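Local coordinates for hypothetical protein Atu2299 (Agrobacterium tumefaciens, PDB 2HLY), which is of unknown function but, as a DUF2026 protein, is probably related to the papain-like cysteine peptidases of clan CA, at residues L70-H75 with P104-G109. Numbering follows the deposited sequence.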
ATOM      1  N   LEU A  70       8.791  12.436  -3.783  1.00 12.53           N
ATOM      2  CA  LEU A  70       9.065  11.058  -4.157  1.00 12.85           C
ATOM      3  C   LEU A  70       8.336  10.770  -5.470  1.00 12.72           C
ATOM      4  O   LEU A  70       7.123  10.961  -5.555  1.00 12.41           O
ATOM      5  CB  LEU A  70       8.583  10.114  -3.035  1.00 13.21           C
ATOM      6  CG  LEU A  70       8.674   8.604  -3.263  1.00 15.84           C
ATOM      7  CD1 LEU A  70      10.086   8.148  -3.647  1.00 18.97           C
ATOM      8  CD2 LEU A  70       8.184   7.901  -1.992  1.00 14.48           C
ATOM      9  N   LEU A  71       9.078  10.333  -6.486  1.00 11.93           N
ATOM     10  CA  LEU A  71       8.531  10.218  -7.837  1.00 11.58           C
ATOM     11  C   LEU A  71       8.661   8.797  -8.368  1.00 11.60           C
ATOM     12  O   LEU A  71       9.775   8.313  -8.646  1.00 11.98           O
ATOM     13  CB  LEU A  71       9.192  11.247  -8.784  1.00 12.75           C
ATOM     14  CG  LEU A  71       8.719  11.329 -10.243  1.00 12.71           C
ATOM     15  CD1 LEU A  71       7.217  11.451 -10.362  1.00 13.53           C
ATOM     16  CD2 LEU A  71       9.398  12.502 -10.967  1.00 13.74           C
ATOM     17  N   PHE A  72       7.519   8.125  -8.479  1.00 11.02           N
ATOM     18  CA  PHE A  72       7.473   6.790  -9.049  1.00 10.70           C
ATOM     19  C   PHE A  72       7.232   6.919 -10.543  1.00 11.49           C
ATOM     20  O   PHE A  72       6.095   6.879 -11.026  1.00 11.62           O
ATOM     21  CB  PHE A  72       6.396   5.936  -8.387  1.00 10.81           C
ATOM     22  CG  PHE A  72       6.629   5.677  -6.928  1.00 10.67           C
ATOM     23  CD1 PHE A  72       7.505   4.681  -6.515  1.00 12.82           C
ATOM     24  CD2 PHE A  72       5.934   6.391  -5.969  1.00 11.82           C
ATOM     25  CE1 PHE A  72       7.709   4.417  -5.153  1.00 11.81           C
ATOM     26  CE2 PHE A  72       6.126   6.126  -4.586  1.00 11.82           C
ATOM     27  CZ  PHE A  72       7.018   5.131  -4.190  1.00 12.02           C
ATOM     28  N   ALA A  73       8.335   7.091 -11.264  1.00 11.86           N
ATOM     29  CA  ALA A  73       8.300   7.307 -12.708  1.00 12.88           C
ATOM     30  C   ALA A  73       9.681   7.028 -13.272  1.00 14.42           C
ATOM     31  O   ALA A  73      10.659   6.980 -12.520  1.00 14.89           O
ATOM     32  CB  ALA A  73       7.903   8.746 -13.009  1.00 12.48           C
ATOM     33  N   ASP A  74       9.744   6.853 -14.592  1.00 15.79           N
ATOM     34  CA  ASP A  74      11.024   6.806 -15.301  1.00 17.31           C
ATOM     35  C   ASP A  74      11.312   8.168 -15.920  1.00 18.60           C
ATOM     36  O   ASP A  74      10.392   8.885 -16.326  1.00 18.32           O
ATOM     37  CB  ASP A  74      10.987   5.746 -16.411  1.00 17.75           C
ATOM     38  CG  ASP A  74      11.089   4.316 -15.885  1.00 18.91           C
ATOM     39  OD1 ASP A  74      11.245   4.114 -14.658  1.00 19.78           O
ATOM     40  OD2 ASP A  74      11.014   3.394 -16.728  1.00 19.11           O
ATOM     41  N   HIS A  75      12.586   8.536 -15.981  1.00 19.95           N
ATOM     42  CA  HIS A  75      12.978   9.745 -16.693  1.00 21.67           C
ATOM     43  C   HIS A  75      13.312   9.381 -18.135  1.00 22.65           C
ATOM     44  O   HIS A  75      14.022   8.405 -18.395  1.00 22.49           O
ATOM     45  CB  HIS A  75      14.174  10.417 -16.024  1.00 21.78           C
ATOM     46  CG  HIS A  75      14.445  11.795 -16.537  1.00 23.73           C
ATOM     47  ND1 HIS A  75      15.383  12.055 -17.513  1.00 26.40           N
ATOM     48  CD2 HIS A  75      13.877  12.986 -16.234  1.00 25.27           C
ATOM     49  CE1 HIS A  75      15.391  13.350 -17.780  1.00 26.88           C
ATOM     50  NE2 HIS A  75      14.488  13.939 -17.013  1.00 26.18           N
ATOM     51  N   PRO A 104       4.210   3.747   4.834  1.00  9.55           N
ATOM     52  CA  PRO A 104       5.188   3.597   5.944  1.00 11.16           C
ATOM     53  C   PRO A 104       6.538   2.984   5.524  1.00 12.71           C
ATOM     54  O   PRO A 104       7.527   3.121   6.265  1.00 14.67           O
ATOM     55  CB  PRO A 104       4.443   2.701   6.956  1.00 11.13           C
ATOM     56  CG  PRO A 104       2.965   2.958   6.653  1.00 10.80           C
ATOM     57  CD  PRO A 104       2.939   3.057   5.138  1.00  9.75           C
ATOM     58  N   ALA A 105       6.578   2.329   4.367  1.00 12.54           N
ATOM     59  CA  ALA A 105       7.791   1.706   3.856  1.00 13.20           C
ATOM     60  C   ALA A 105       8.599   2.635   2.953  1.00 13.77           C
ATOM     61  O   ALA A 105       9.642   2.229   2.426  1.00 15.01           O
ATOM     62  CB  ALA A 105       7.444   0.418   3.114  1.00 13.75           C
ATOM     63  N   PHE A 106       8.125   3.865   2.751  1.00 12.76           N
ATOM     64  CA  PHE A 106       8.797   4.783   1.824  1.00 13.61           C
ATOM     65  C   PHE A 106      10.180   5.234   2.299  1.00 14.45           C
ATOM     66  O   PHE A 106      10.923   5.850   1.533  1.00 14.75           O
ATOM     67  CB  PHE A 106       7.938   6.009   1.530  1.00 13.09           C
ATOM     68  CG  PHE A 106       6.741   5.745   0.639  1.00 11.68           C
ATOM     69  CD1 PHE A 106       6.582   4.543  -0.060  1.00 12.80           C
ATOM     70  CD2 PHE A 106       5.782   6.737   0.474  1.00 11.91           C
ATOM     71  CE1 PHE A 106       5.465   4.346  -0.890  1.00 12.24           C
ATOM     72  CE2 PHE A 106       4.675   6.544  -0.364  1.00 12.01           C
ATOM     73  CZ  PHE A 106       4.518   5.353  -1.030  1.00 11.51           C
ATOM     74  N   SER A 107      10.528   4.954   3.551  1.00 15.29           N
ATOM     75  CA  SER A 107      11.887   5.251   4.025  1.00 17.35           C
ATOM     76  C   SER A 107      12.944   4.407   3.311  1.00 17.46           C
ATOM     77  O   SER A 107      14.090   4.837   3.157  1.00 18.77           O
ATOM     78  CB  SER A 107      11.983   5.033   5.523  1.00 17.47           C
ATOM     79  OG  SER A 107      10.873   5.637   6.163  1.00 21.45           O
ATOM     80  N   GLU A 108      12.571   3.202   2.898  1.00 17.10           N
ATOM     81  CA  GLU A 108      13.507   2.297   2.243  1.00 17.30           C
ATOM     82  C   GLU A 108      13.715   2.754   0.816  1.00 16.30           C
ATOM     83  O   GLU A 108      12.755   3.055   0.105  1.00 17.02           O
ATOM     84  CB  GLU A 108      12.970   0.874   2.239  1.00 18.25           C
ATOM     85  CG  GLU A 108      12.586   0.344   3.600  1.00 22.68           C
ATOM     86  CD  GLU A 108      12.147  -1.111   3.549  1.00 27.87           C
ATOM     87  OE1 GLU A 108      12.821  -1.917   2.867  1.00 31.12           O
ATOM     88  OE2 GLU A 108      11.130  -1.445   4.196  1.00 31.18           O
ATOM     89  N   GLY A 109      14.971   2.820   0.407  1.00 15.26           N
ATOM     90  CA  GLY A 109      15.299   3.146  -0.971  1.00 14.27           C
ATOM     91  C   GLY A 109      15.338   4.637  -1.260  1.00 13.87           C
ATOM     92  O   GLY A 109      15.529   5.039  -2.404  1.00 13.24           O
TER
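Phe-106 receives two side chains of strand 68-72, Leu-70 and Phe-72, and these three residues make the whole contact, which buries 126 Å² of surface. The evidence for a CH-pi interaction is direct: Leu-70 CD2 stands 3.9 Å from the centroid of the Phe-106 ring and 24° off its normal, so the methyl lies over one face, displaced toward the rim. Its shortest approach there is 3.6 Å, from Leu-70 CD2 to Phe-106 CD2. In Leu-70, chi1 of 175° sets CG opposite the residue's own N, and chi2 of 54° turns the CD2 branch to the ring. CZ and CE2 of Phe-72 meet the CE1-CZ side of the same ring, the shortest approach being 3.7 Å from Phe-72 CZ to Phe-106 CE1. The two ring planes are inclined at 52° with centroids 5.5 Å apart, an oblique pair.

This close apolar packing contrasts with the backbones, which stay well separated: the nearest CA atoms, of Leu-70 and Phe-106, are 8.7 Å apart. The loose parts are the ends of the segments, where His-75, Glu-108 and Gly-109 are exposed and do not touch across. Phe-106 is the second residue of a type I turn from Ala-105 to Glu-108, closed by a 3.1 Å bond from Glu-108 N to Ala-105 O, and its CB points toward the strand. Leu-65 and Val-115 also touch Phe-106, while His-89 stacks on Phe-72. The arrangement is a buried apolar contact in which a type I turn of the loop between strands 97-100 and 120-123 packs, through one phenylalanine, on strand 68-72 at the edge of a three-stranded antiparallel sheet.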